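Local coordinates for protein 2-Cys Peroxiredoxin (Plasmodium vivax SaI-1, PDB 2I81) that probably reduces hydrogen peroxide and organic hydroperoxides with a peroxidatic cysteine, as typical 2-Cys peroxiredoxins do, at residues 25-30 / 130-135; 57-62 / 139-144; 88-93 / 117-122; 143-148 / 164-169. All blocks are in the same frame, centred on the assembly; numbering follows the deposited sequence.

Contact 1. Residues 25-30 / 130-135; sequences KEAPFF and KDYNVL
Ala27 meets Tyr132 with its methyl group, CB lying 3.7 Å from the phenol oxygen OH of that tyrosine; Ile148 of the central sheet packs against both residues. The next residue does most of the work. Pro28 lays its ring over one face of Tyr132 in a CH-pi contact, with Pro28 CD 4.0 Å from the centroid of the aromatic ring and 28° off its normal. Its backbone carbonyl turns to the same tyrosine: Tyr132 OH gives a weak hydrogen bond to Pro28 O at 2.8 Å. One aromatic side chain thus holds both the ring and the carbonyl of the proline. Pro28 also touches Asp131, more lightly, with Pro28 CB 4.1 Å from Asp131 CB. The Phe29 side chain starts out away from the other segment, and the main chain makes the link. A water lies between the segments and donates to Phe29 O at 2.8 Å and to Asp131 OD2 at 2.7 Å. Phe30 turns back inward, its CG set between the backbone N and the carbonyl carbon (chi1 64°), and receives the tyrosine hydroxyl at its ring edge, with Phe30 CD1 3.7 Å from Tyr132 OH. Leu46 and Leu57 pack around the two aromatic residues. Tyr132 is the first residue to leave the helical path, and Tyr22 OH bonds to its backbone carbonyl. The extended lead-in to strand 31-35 is therefore fastened to the end of helix 127-131, which closes in a Schellman motif with Asn133, at positive phi, as its C-prime residue.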
loop_
_atom_site.group_PDB
_atom_site.type_symbol
_atom_site.label_atom_id
_atom_site.label_comp_id
_atom_site.label_asym_id
_atom_site.label_seq_id
_atom_site.Cartn_x
_atom_site.Cartn_y
_atom_site.Cartn_z
ATOM N N LYS A 25 -1.037 -15.305 29.242
ATOM C CA LYS A 25 -2.127 -15.144 28.289
ATOM C C LYS A 25 -2.560 -16.500 27.733
ATOM O O LYS A 25 -2.001 -17.538 28.099
ATOM C CB LYS A 25 -1.721 -14.183 27.166
ATOM C CG LYS A 25 -1.746 -12.708 27.574
ATOM C CD LYS A 25 -1.067 -11.805 26.546
ATOM C CE LYS A 25 -1.940 -11.636 25.280
ATOM N NZ LYS A 25 -1.220 -10.569 24.337
ATOM N N GLU A 26 -3.562 -16.479 26.859
ATOM C CA GLU A 26 -4.146 -17.692 26.292
ATOM C C GLU A 26 -3.143 -18.473 25.443
ATOM O O GLU A 26 -2.491 -17.912 24.557
ATOM C CB GLU A 26 -5.387 -17.331 25.469
ATOM C CG GLU A 26 -6.042 -18.497 24.731
ATOM C CD GLU A 26 -7.160 -18.052 23.802
ATOM O OE1 GLU A 26 -7.777 -18.929 23.162
ATOM O OE2 GLU A 26 -7.426 -16.836 23.706
ATOM N N ALA A 27 -3.027 -19.768 25.738
ATOM C CA ALA A 27 -2.191 -20.682 24.968
ATOM C C ALA A 27 -2.748 -20.850 23.557
ATOM O O ALA A 27 -3.953 -21.065 23.391
ATOM C CB ALA A 27 -2.105 -22.032 25.666
ATOM N N PRO A 28 -1.878 -20.740 22.534
ATOM C CA PRO A 28 -2.301 -20.931 21.148
ATOM C C PRO A 28 -2.839 -22.338 20.922
ATOM O O PRO A 28 -2.237 -23.316 21.376
ATOM C CB PRO A 28 -1.009 -20.719 20.350
ATOM C CG PRO A 28 -0.125 -19.929 21.249
ATOM C CD PRO A 28 -0.442 -20.417 22.623
ATOM N N PHE A 29 -3.971 -22.420 20.229
ATOM C CA PHE A 29 -4.635 -23.687 19.945
ATOM C C PHE A 29 -3.767 -24.595 19.075
ATOM O O PHE A 29 -3.052 -24.121 18.189
ATOM C CB PHE A 29 -5.985 -23.418 19.264
ATOM C CG PHE A 29 -6.650 -24.648 18.712
ATOM C CD1 PHE A 29 -7.443 -25.452 19.525
ATOM C CD2 PHE A 29 -6.488 -25.001 17.373
ATOM C CE1 PHE A 29 -8.059 -26.593 19.015
ATOM C CE2 PHE A 29 -7.098 -26.138 16.855
ATOM C CZ PHE A 29 -7.887 -26.936 17.677
ATOM N N PHE A 30 -3.830 -25.897 19.342
ATOM C CA PHE A 30 -3.201 -26.895 18.481
ATOM C C PHE A 30 -4.049 -28.158 18.366
ATOM O O PHE A 30 -4.815 -28.493 19.269
ATOM C CB PHE A 30 -1.778 -27.235 18.955
ATOM C CG PHE A 30 -1.720 -27.872 20.316
ATOM C CD1 PHE A 30 -1.529 -27.093 21.452
ATOM C CD2 PHE A 30 -1.844 -29.253 20.463
ATOM C CE1 PHE A 30 -1.471 -27.677 22.715
ATOM C CE2 PHE A 30 -1.791 -29.844 21.721
ATOM C CZ PHE A 30 -1.603 -29.054 22.849
ATOM N N LYS A 130 5.730 -23.178 15.312
ATOM C CA LYS A 130 5.605 -21.811 14.805
ATOM C C LYS A 130 4.722 -20.952 15.706
ATOM O O LYS A 130 5.053 -19.794 15.979
ATOM C CB LYS A 130 5.052 -21.803 13.375
ATOM C CG LYS A 130 6.079 -22.111 12.299
ATOM C CD LYS A 130 5.450 -22.108 10.914
ATOM C CE LYS A 130 6.441 -22.570 9.854
ATOM N NZ LYS A 130 5.839 -22.569 8.492
ATOM N N ASP A 131 3.605 -21.520 16.163
ATOM C CA ASP A 131 2.677 -20.799 17.034
ATOM C C ASP A 131 3.255 -20.529 18.425
ATOM O O ASP A 131 2.978 -19.485 19.019
ATOM C CB ASP A 131 1.330 -21.526 17.135
ATOM C CG ASP A 131 0.511 -21.434 15.851
ATOM O OD1 ASP A 131 0.708 -20.478 15.066
ATOM O OD2 ASP A 131 -0.341 -22.320 15.631
ATOM N N TYR A 132 4.056 -21.463 18.936
ATOM C CA TYR A 132 4.673 -21.314 20.258
ATOM C C TYR A 132 6.040 -20.631 20.208
ATOM O O TYR A 132 6.742 -20.550 21.221
ATOM C CB TYR A 132 4.746 -22.665 20.976
ATOM C CG TYR A 132 3.422 -23.061 21.581
ATOM C CD1 TYR A 132 2.430 -23.660 20.805
ATOM C CD2 TYR A 132 3.146 -22.810 22.923
ATOM C CE1 TYR A 132 1.205 -24.012 21.351
ATOM C CE2 TYR A 132 1.922 -23.159 23.481
ATOM C CZ TYR A 132 0.958 -23.759 22.690
ATOM O OH TYR A 132 -0.256 -24.108 23.238
ATOM N N ASN A 133 6.387 -20.126 19.024
ATOM C CA ASN A 133 7.658 -19.442 18.771
ATOM C C ASN A 133 8.869 -20.229 19.279
ATOM O O ASN A 133 9.720 -19.693 19.995
ATOM C CB ASN A 133 7.640 -18.012 19.338
ATOM C CG ASN A 133 6.460 -17.191 18.834
ATOM O OD1 ASN A 133 5.545 -16.873 19.594
ATOM N ND2 ASN A 133 6.478 -16.848 17.549
ATOM N N VAL A 134 8.929 -21.507 18.911
ATOM C CA VAL A 134 10.058 -22.365 19.283
ATOM C C VAL A 134 10.698 -23.079 18.086
ATOM O O VAL A 134 11.597 -23.906 18.261
ATOM C CB VAL A 134 9.692 -23.386 20.407
ATOM C CG1 VAL A 134 9.426 -22.665 21.725
ATOM C CG2 VAL A 134 8.500 -24.257 20.003
ATOM N N LEU A 135 10.245 -22.746 16.878
ATOM C CA LEU A 135 10.826 -23.306 15.660
ATOM C C LEU A 135 12.201 -22.694 15.417
ATOM O O LEU A 135 12.348 -21.470 15.346
ATOM C CB LEU A 135 9.919 -23.066 14.445
ATOM C CG LEU A 135 9.715 -24.181 13.404
ATOM C CD1 LEU A 135 9.360 -23.581 12.056
ATOM C CD2 LEU A 135 10.902 -25.129 13.260
HETATM O O HOH W 1 -0.592 -24.730 16.914
#

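Contact 2. Residues 57-62 / 139-144; sequences LYFYPL and SVSLRA
Residues Phe59 and Ala144 join two antiparallel strands, Phe59 N donating to Ala144 O at 2.9 Å (159° at the hydrogen) and Ala144 N returning a longer, more bent bond to Phe59 O at 3.3 Å. This is the core sheet of the thioredoxin-like peroxiredoxin fold, at the point where strand 54-59 runs out into the loop that leads to Cys68, probably the peroxidatic cysteine. The side chains of this pair also meet, Phe59 CD1 resting 3.8 Å from Ala144 CB, while Phe59 CB sits against Ser141 OG and Leu142 O. Beyond the pair, Pro61 lies over one face of the Arg143 guanidinium, the two side chains crossing at about a right angle, with Pro61 CD 3.6 Å from Arg143 NH1. Glu71, through a salt bridge, and the carbonyl of Leu162 hold that guanidinium from outside the two segments. Farther along, the Val140 branches divide their work: CG1 touches Leu62 CD2 at 3.6 Å, and CG2 faces Pro61 CB. Leu62 also packs on Ser96 of a neighbouring subunit. Where the strands have parted, one water takes over the link, donating to Tyr60 O at 2.7 Å and accepting from Ser141 N at 3.0 Å.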
loop_
_atom_site.group_PDB
_atom_site.type_symbol
_atom_site.label_atom_id
_atom_site.label_comp_id
_atom_site.label_asym_id
_atom_site.label_seq_id
_atom_site.Cartn_x
_atom_site.Cartn_y
_atom_site.Cartn_z
ATOM N N LEU A 57 3.097 -29.180 27.748
ATOM C CA LEU A 57 3.548 -29.400 26.386
ATOM C C LEU A 57 5.059 -29.230 26.369
ATOM O O LEU A 57 5.569 -28.151 26.688
ATOM C CB LEU A 57 2.890 -28.395 25.436
ATOM C CG LEU A 57 2.493 -28.814 24.016
ATOM C CD1 LEU A 57 2.093 -27.592 23.192
ATOM C CD2 LEU A 57 3.574 -29.619 23.298
ATOM N N TYR A 58 5.779 -30.292 26.013
ATOM C CA TYR A 58 7.228 -30.192 25.874
ATOM C C TYR A 58 7.699 -30.506 24.459
ATOM O O TYR A 58 7.297 -31.506 23.863
ATOM C CB TYR A 58 7.971 -31.022 26.936
ATOM C CG TYR A 58 8.052 -32.516 26.699
ATOM C CD1 TYR A 58 7.085 -33.377 27.215
ATOM C CD2 TYR A 58 9.119 -33.074 25.991
ATOM C CE1 TYR A 58 7.165 -34.751 27.012
ATOM C CE2 TYR A 58 9.206 -34.446 25.779
ATOM C CZ TYR A 58 8.227 -35.278 26.294
ATOM O OH TYR A 58 8.307 -36.636 26.090
ATOM N N PHE A 59 8.535 -29.620 23.926
ATOM C CA PHE A 59 9.082 -29.774 22.586
ATOM C C PHE A 59 10.497 -30.332 22.660
ATOM O O PHE A 59 11.245 -30.035 23.593
ATOM C CB PHE A 59 9.101 -28.429 21.849
ATOM C CG PHE A 59 7.742 -27.819 21.635
ATOM C CD1 PHE A 59 7.190 -26.963 22.585
ATOM C CD2 PHE A 59 7.023 -28.077 20.470
ATOM C CE1 PHE A 59 5.936 -26.387 22.388
ATOM C CE2 PHE A 59 5.768 -27.504 20.262
ATOM C CZ PHE A 59 5.224 -26.658 21.224
ATOM N N TYR A 60 10.854 -31.147 21.673
ATOM C CA TYR A 60 12.227 -31.602 21.491
ATOM C C TYR A 60 12.512 -31.627 19.992
ATOM O O TYR A 60 11.603 -31.892 19.203
ATOM C CB TYR A 60 12.450 -32.974 22.140
ATOM C CG TYR A 60 11.590 -34.089 21.588
ATOM C CD1 TYR A 60 10.290 -34.290 22.052
ATOM C CD2 TYR A 60 12.082 -34.953 20.612
ATOM C CE1 TYR A 60 9.498 -35.316 21.549
ATOM C CE2 TYR A 60 11.302 -35.981 20.106
ATOM C CZ TYR A 60 10.011 -36.158 20.576
ATOM O OH TYR A 60 9.235 -37.175 20.074
ATOM N N PRO A 61 13.728 -31.409 19.575
ATOM C CA PRO A 61 14.008 -31.343 18.158
ATOM C C PRO A 61 13.683 -32.568 17.313
ATOM O O PRO A 61 13.027 -32.439 16.339
ATOM C CB PRO A 61 15.475 -30.995 18.129
ATOM C CG PRO A 61 15.948 -31.244 19.389
ATOM C CD PRO A 61 14.906 -31.042 20.338
ATOM N N LEU A 62 14.166 -33.730 17.676
ATOM C CA LEU A 62 14.245 -34.831 16.762
ATOM C C LEU A 62 14.204 -36.183 17.398
ATOM O O LEU A 62 14.845 -36.427 18.354
ATOM C CB LEU A 62 15.457 -34.707 15.874
ATOM C CG LEU A 62 15.407 -33.747 14.706
ATOM C CD1 LEU A 62 16.641 -33.658 13.999
ATOM C CD2 LEU A 62 14.305 -33.910 13.778
ATOM N N SER A 139 13.202 -25.619 10.824
ATOM C CA SER A 139 13.572 -27.032 10.799
ATOM C C SER A 139 12.982 -27.826 11.961
ATOM O O SER A 139 12.107 -28.671 11.766
ATOM C CB SER A 139 15.098 -27.181 10.787
ATOM O OG SER A 139 15.661 -26.591 9.624
ATOM N N VAL A 140 13.474 -27.552 13.165
ATOM C CA VAL A 140 13.121 -28.327 14.352
ATOM C C VAL A 140 12.768 -27.396 15.507
ATOM O O VAL A 140 13.202 -26.243 15.533
ATOM C CB VAL A 140 14.272 -29.286 14.778
ATOM C CG1 VAL A 140 14.546 -30.321 13.696
ATOM C CG2 VAL A 140 15.551 -28.509 15.110
ATOM N N SER A 141 11.982 -27.894 16.457
ATOM C CA SER A 141 11.604 -27.101 17.623
ATOM C C SER A 141 12.690 -27.141 18.696
ATOM O O SER A 141 13.360 -28.159 18.869
ATOM C CB SER A 141 10.268 -27.580 18.197
ATOM O OG SER A 141 10.373 -28.888 18.729
ATOM N N LEU A 142 12.859 -26.030 19.410
ATOM C CA LEU A 142 13.800 -25.959 20.531
ATOM C C LEU A 142 13.259 -26.743 21.726
ATOM O O LEU A 142 12.073 -27.080 21.765
ATOM C CB LEU A 142 14.053 -24.500 20.929
ATOM C CG LEU A 142 14.878 -23.614 19.989
ATOM C CD1 LEU A 142 14.544 -22.148 20.208
ATOM C CD2 LEU A 142 16.372 -23.851 20.167
ATOM N N ARG A 143 14.123 -27.034 22.696
ATOM C CA ARG A 143 13.699 -27.743 23.907
ATOM C C ARG A 143 12.884 -26.825 24.800
ATOM O O ARG A 143 13.443 -26.012 25.542
ATOM C CB ARG A 143 14.901 -28.287 24.672
ATOM C CG ARG A 143 15.596 -29.386 23.941
ATOM C CD ARG A 143 16.825 -29.867 24.669
ATOM N NE ARG A 143 17.759 -30.437 23.706
ATOM C CZ ARG A 143 17.580 -31.594 23.075
ATOM N NH1 ARG A 143 16.506 -32.340 23.308
ATOM N NH2 ARG A 143 18.488 -32.017 22.206
ATOM N N ALA A 144 11.564 -26.953 24.727
ATOM C CA ALA A 144 10.687 -26.018 25.420
ATOM C C ALA A 144 9.682 -26.673 26.356
ATOM O O ALA A 144 9.089 -27.700 26.028
ATOM C CB ALA A 144 9.973 -25.124 24.418
HETATM O O HOH W 2 10.894 -30.660 16.849
#

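Contact 3. Residues 88-93 / 117-122; sequences ELLGCS and KHTLLS
His118 receives Leu89 squarely on one face: Leu89 CD1 stands 3.4 Å from the centroid of the imidazole and 9° off its normal, a close CH-pi contact. The ring cannot easily turn, since NE2 is hydrogen-bonded to Tyr58 OH and ND1 to Asp76 OD2. At Thr119 the backbone pairing begins, its O accepting from Gly91 N at 3.2 Å. The Thr119 side chain runs beside that of Leu90, pointing the same way, with Thr119 CB 3.8 Å from Leu90 CD2. A water 2.8 Å from Thr119 OG1 also makes a weak, long bond to Glu88 OE2. Leu120 bends its end back over the neighbouring strand, CD2 coming 4.0 Å from Gly91 CA. The two strands are parallel neighbours, with helix 97-104 between them in the chain, so this is a beta-alpha-beta crossover in the thioredoxin-like sheet. Leu121 N then bonds to Gly91 O at 2.6 Å, nearly straight at 171°, and both main-chain polar atoms of the glycine are used on this one strand. Leu121 CB lies 4.1 Å from Cys92 SG, and Leu121 O is taken by His100 NE2 of the intervening helix. Ser122 continues the parallel register beside Ser93 and directs its OG to the carbonyl of Asp95.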
loop_
_atom_site.group_PDB
_atom_site.type_symbol
_atom_site.label_atom_id
_atom_site.label_comp_id
_atom_site.label_asym_id
_atom_site.label_seq_id
_atom_site.Cartn_x
_atom_site.Cartn_y
_atom_site.Cartn_z
ATOM N N GLU A 88 -1.554 -33.282 32.245
ATOM C CA GLU A 88 -1.358 -34.121 31.073
ATOM C C GLU A 88 -0.005 -33.803 30.447
ATOM O O GLU A 88 0.307 -32.645 30.155
ATOM C CB GLU A 88 -2.491 -33.923 30.060
ATOM C CG GLU A 88 -2.368 -34.771 28.788
ATOM C CD GLU A 88 -2.740 -36.237 28.985
ATOM O OE1 GLU A 88 -3.492 -36.557 29.930
ATOM O OE2 GLU A 88 -2.278 -37.074 28.180
ATOM N N LEU A 89 0.785 -34.852 30.253
ATOM C CA LEU A 89 2.138 -34.744 29.729
ATOM C C LEU A 89 2.129 -35.033 28.227
ATOM O O LEU A 89 1.759 -36.132 27.804
ATOM C CB LEU A 89 3.046 -35.728 30.479
ATOM C CG LEU A 89 4.535 -35.468 30.754
ATOM C CD1 LEU A 89 5.416 -36.073 29.675
ATOM C CD2 LEU A 89 4.860 -33.987 30.964
ATOM N N LEU A 90 2.522 -34.041 27.430
ATOM C CA LEU A 90 2.515 -34.166 25.971
ATOM C C LEU A 90 3.862 -33.791 25.356
ATOM O O LEU A 90 4.302 -32.644 25.459
ATOM C CB LEU A 90 1.402 -33.306 25.352
ATOM C CG LEU A 90 -0.064 -33.515 25.758
ATOM C CD1 LEU A 90 -0.944 -32.462 25.099
ATOM C CD2 LEU A 90 -0.558 -34.914 25.405
ATOM N N GLY A 91 4.511 -34.767 24.724
ATOM C CA GLY A 91 5.751 -34.528 23.990
ATOM C C GLY A 91 5.456 -34.136 22.559
ATOM O O GLY A 91 4.492 -34.624 21.970
ATOM N N CYS A 92 6.278 -33.256 21.995
ATOM C CA CYS A 92 6.044 -32.775 20.638
ATOM C C CYS A 92 7.333 -32.571 19.856
ATOM O O CYS A 92 8.264 -31.918 20.329
ATOM C CB CYS A 92 5.233 -31.476 20.662
ATOM S SG CYS A 92 4.673 -30.902 19.043
ATOM N N SER A 93 7.378 -33.150 18.660
ATOM C CA SER A 93 8.462 -32.897 17.720
ATOM C C SER A 93 7.920 -32.778 16.301
ATOM O O SER A 93 6.755 -33.088 16.037
ATOM C CB SER A 93 9.531 -33.991 17.796
ATOM O OG SER A 93 9.109 -35.179 17.151
ATOM N N LYS A 117 4.801 -44.330 28.377
ATOM C CA LYS A 117 3.369 -44.336 28.699
ATOM C C LYS A 117 2.586 -43.087 28.274
ATOM O O LYS A 117 1.361 -43.148 28.139
ATOM C CB LYS A 117 3.156 -44.584 30.196
ATOM C CG LYS A 117 3.373 -46.025 30.645
ATOM C CD LYS A 117 3.154 -46.189 32.151
ATOM C CE LYS A 117 1.672 -46.209 32.528
ATOM N NZ LYS A 117 0.975 -47.441 32.056
ATOM N N HIS A 118 3.272 -41.963 28.079
ATOM C CA HIS A 118 2.580 -40.717 27.736
ATOM C C HIS A 118 2.513 -40.455 26.230
ATOM O O HIS A 118 3.238 -41.069 25.444
ATOM C CB HIS A 118 3.169 -39.518 28.492
ATOM C CG HIS A 118 4.535 -39.118 28.032
ATOM N ND1 HIS A 118 5.686 -39.629 28.589
ATOM C CD2 HIS A 118 4.934 -38.248 27.073
ATOM C CE1 HIS A 118 6.737 -39.095 27.993
ATOM N NE2 HIS A 118 6.307 -38.254 27.069
ATOM N N THR A 119 1.636 -39.528 25.854
ATOM C CA THR A 119 1.315 -39.243 24.458
ATOM C C THR A 119 2.408 -38.427 23.761
ATOM O O THR A 119 2.960 -37.487 24.339
ATOM C CB THR A 119 -0.047 -38.511 24.360
ATOM O OG1 THR A 119 -1.045 -39.250 25.076
ATOM C CG2 THR A 119 -0.490 -38.346 22.914
ATOM N N LEU A 120 2.714 -38.803 22.519
ATOM C CA LEU A 120 3.656 -38.056 21.687
ATOM C C LEU A 120 2.962 -37.451 20.472
ATOM O O LEU A 120 2.357 -38.163 19.668
ATOM C CB LEU A 120 4.829 -38.940 21.250
ATOM C CG LEU A 120 5.793 -39.452 22.328
ATOM C CD1 LEU A 120 6.798 -40.409 21.707
ATOM C CD2 LEU A 120 6.512 -38.312 23.048
ATOM N N LEU A 121 3.061 -36.129 20.352
ATOM C CA LEU A 121 2.425 -35.387 19.270
ATOM C C LEU A 121 3.338 -35.282 18.055
ATOM O O LEU A 121 4.564 -35.247 18.186
ATOM C CB LEU A 121 2.024 -33.981 19.734
ATOM C CG LEU A 121 1.140 -33.808 20.975
ATOM C CD1 LEU A 121 0.949 -32.327 21.281
ATOM C CD2 LEU A 121 -0.211 -34.497 20.810
ATOM N N SER A 122 2.724 -35.233 16.878
ATOM C CA SER A 122 3.448 -35.046 15.630
ATOM C C SER A 122 3.149 -33.657 15.077
ATOM O O SER A 122 2.021 -33.376 14.662
ATOM C CB SER A 122 3.053 -36.126 14.619
ATOM O OG SER A 122 3.619 -35.872 13.345
HETATM O O HOH W 3 -3.374 -37.781 25.023
#

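Contact 4. Residues 143-148 / 164-169; sequences RAFVLI and IGRSVD
Arg143, probably beside the peroxidatic cysteine in the active site, is backed here by Arg166 from the loop before helix 168-184. Arg166 has its side chain bent at both chi2 and chi3, and slips its guanidinium between the ring of Phe145 and the backbone of Arg143. The Phe145 side is a cation-pi contact: Arg166 CZ is 4.4 Å from the ring centroid and 24° off its normal, the two planes being 31° apart. The aliphatic part adds to it, Arg166 CG touching Phe145 CE1 at 3.6 Å. Over the opposite face come the carbonyl carbon and CB of Arg143, with CB 3.6 Å from Arg166 NH2. At the guanidinium edge, Ala144 O lies in plane and takes a weak, bent hydrogen bond from Arg166 NH1 at 2.8 Å. Arg143 adds a contact of its own, CD resting 3.3 Å from Ile164 O. The loop also serves the assembly, because Arg166 makes backbone hydrogen bonds with a neighbouring subunit and Ser167 packs on Asn191 of that subunit. Arg166 NH2 forms a salt bridge to Glu71 OE2, joining Arg143 NH1, 4.9 Å away, on the same oxygen. Such a Glu-Arg-Arg network is typical of the peroxiredoxin active site, where Glu71 and Arg166 probably position Arg143 beside the peroxidatic cysteine.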
loop_
_atom_site.group_PDB
_atom_site.type_symbol
_atom_site.label_atom_id
_atom_site.label_comp_id
_atom_site.label_asym_id
_atom_site.label_seq_id
_atom_site.Cartn_x
_atom_site.Cartn_y
_atom_site.Cartn_z
ATOM N N ARG A 143 14.123 -27.034 22.696
ATOM C CA ARG A 143 13.699 -27.743 23.907
ATOM C C ARG A 143 12.884 -26.825 24.800
ATOM O O ARG A 143 13.443 -26.012 25.542
ATOM C CB ARG A 143 14.901 -28.287 24.672
ATOM C CG ARG A 143 15.596 -29.386 23.941
ATOM C CD ARG A 143 16.825 -29.867 24.669
ATOM N NE ARG A 143 17.759 -30.437 23.706
ATOM C CZ ARG A 143 17.580 -31.594 23.075
ATOM N NH1 ARG A 143 16.506 -32.340 23.308
ATOM N NH2 ARG A 143 18.488 -32.017 22.206
ATOM N N ALA A 144 11.564 -26.953 24.727
ATOM C CA ALA A 144 10.687 -26.018 25.420
ATOM C C ALA A 144 9.682 -26.673 26.356
ATOM O O ALA A 144 9.089 -27.700 26.028
ATOM C CB ALA A 144 9.973 -25.124 24.418
ATOM N N PHE A 145 9.506 -26.063 27.525
ATOM C CA PHE A 145 8.411 -26.401 28.421
ATOM C C PHE A 145 7.341 -25.331 28.333
ATOM O O PHE A 145 7.633 -24.138 28.440
ATOM C CB PHE A 145 8.889 -26.511 29.871
ATOM C CG PHE A 145 9.492 -27.841 30.222
ATOM C CD1 PHE A 145 10.464 -27.929 31.213
ATOM C CD2 PHE A 145 9.099 -29.004 29.566
ATOM C CE1 PHE A 145 11.027 -29.155 31.554
ATOM C CE2 PHE A 145 9.660 -30.234 29.898
ATOM C CZ PHE A 145 10.624 -30.309 30.894
ATOM N N VAL A 146 6.102 -25.760 28.121
ATOM C CA VAL A 146 4.962 -24.857 28.181
ATOM C C VAL A 146 3.951 -25.445 29.153
ATOM O O VAL A 146 3.401 -26.524 28.915
ATOM C CB VAL A 146 4.305 -24.637 26.793
ATOM C CG1 VAL A 146 3.115 -23.691 26.907
ATOM C CG2 VAL A 146 5.316 -24.094 25.788
ATOM N N LEU A 147 3.724 -24.739 30.256
ATOM C CA LEU A 147 2.740 -25.168 31.239
ATOM C C LEU A 147 1.449 -24.377 31.075
ATOM O O LEU A 147 1.422 -23.158 31.258
ATOM C CB LEU A 147 3.293 -25.042 32.661
ATOM C CG LEU A 147 2.490 -25.690 33.795
ATOM C CD1 LEU A 147 2.188 -27.164 33.528
ATOM C CD2 LEU A 147 3.244 -25.539 35.094
ATOM N N ILE A 148 0.385 -25.088 30.719
ATOM C CA ILE A 148 -0.913 -24.481 30.471
ATOM C C ILE A 148 -1.864 -24.901 31.587
ATOM O O ILE A 148 -2.000 -26.094 31.872
ATOM C CB ILE A 148 -1.467 -24.902 29.085
ATOM C CG1 ILE A 148 -0.451 -24.582 27.982
ATOM C CG2 ILE A 148 -2.794 -24.214 28.799
ATOM C CD1 ILE A 148 -0.607 -25.419 26.720
ATOM N N ILE A 164 21.281 -28.483 25.572
ATOM C CA ILE A 164 21.057 -28.417 27.023
ATOM C C ILE A 164 19.773 -29.125 27.467
ATOM O O ILE A 164 18.667 -28.658 27.180
ATOM C CB ILE A 164 21.057 -26.942 27.534
ATOM C CG1 ILE A 164 22.209 -26.130 26.914
ATOM C CG2 ILE A 164 21.068 -26.884 29.065
ATOM C CD1 ILE A 164 23.617 -26.706 27.129
ATOM N N GLY A 165 19.927 -30.247 28.167
ATOM C CA GLY A 165 18.786 -31.001 28.688
ATOM C C GLY A 165 18.141 -30.306 29.872
ATOM O O GLY A 165 18.805 -29.546 30.583
ATOM N N ARG A 166 16.852 -30.553 30.093
ATOM C CA ARG A 166 16.163 -29.898 31.209
ATOM C C ARG A 166 15.900 -30.782 32.431
ATOM O O ARG A 166 16.129 -31.996 32.411
ATOM C CB ARG A 166 14.881 -29.167 30.771
ATOM C CG ARG A 166 14.013 -29.876 29.750
ATOM C CD ARG A 166 14.112 -29.176 28.407
ATOM N NE ARG A 166 12.805 -29.045 27.768
ATOM C CZ ARG A 166 12.331 -29.859 26.830
ATOM N NH1 ARG A 166 11.127 -29.643 26.319
ATOM N NH2 ARG A 166 13.051 -30.886 26.395
ATOM N N SER A 167 15.422 -30.136 33.493
ATOM C CA SER A 167 15.206 -30.771 34.786
ATOM C C SER A 167 13.729 -31.040 35.046
ATOM O O SER A 167 12.889 -30.145 34.907
ATOM C CB SER A 167 15.783 -29.896 35.901
ATOM O OG SER A 167 15.577 -30.479 37.176
ATOM N N VAL A 168 13.421 -32.277 35.430
ATOM C CA VAL A 168 12.052 -32.656 35.782
ATOM C C VAL A 168 11.663 -32.202 37.198
ATOM O O VAL A 168 10.506 -31.851 37.437
ATOM C CB VAL A 168 11.755 -34.177 35.527
ATOM C CG1 VAL A 168 12.824 -35.069 36.187
ATOM C CG2 VAL A 168 10.339 -34.559 36.031
ATOM N N ASP A 169 12.622 -32.193 38.126
ATOM C CA ASP A 169 12.368 -31.683 39.481
ATOM C C ASP A 169 11.916 -30.226 39.431
ATOM O O ASP A 169 11.090 -29.794 40.244
ATOM C CB ASP A 169 13.611 -31.808 40.370
ATOM C CG ASP A 169 14.053 -33.249 40.562
ATOM O OD1 ASP A 169 13.253 -34.064 41.071
ATOM O OD2 ASP A 169 15.211 -33.563 40.215
#

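Contacts 2 and 4 share Arg143 and Ala144 and lie closest, with centres about 10 Å apart; Leu57 O receives Val146 N at 2.8 Å, carrying the antiparallel pairing from one into the other. Contact 3 joins contact 2 on the far edge of strand 54-59, where Tyr58 O meets Cys92 N at 2.8 Å. Contact 1 meets the sheet by packing at Tyr132, whose CE2 is 3.7 Å from Val146 CG1, and by a hydrogen bond at Val134, whose O accepts from Leu142 N at 2.7 Å. Contacts 3 and 4 do not touch, their nearest atoms being about 6 Å apart. Of the four, contacts 2 and 4 border the probable peroxidatic site, since Arg143 packs on Cys68.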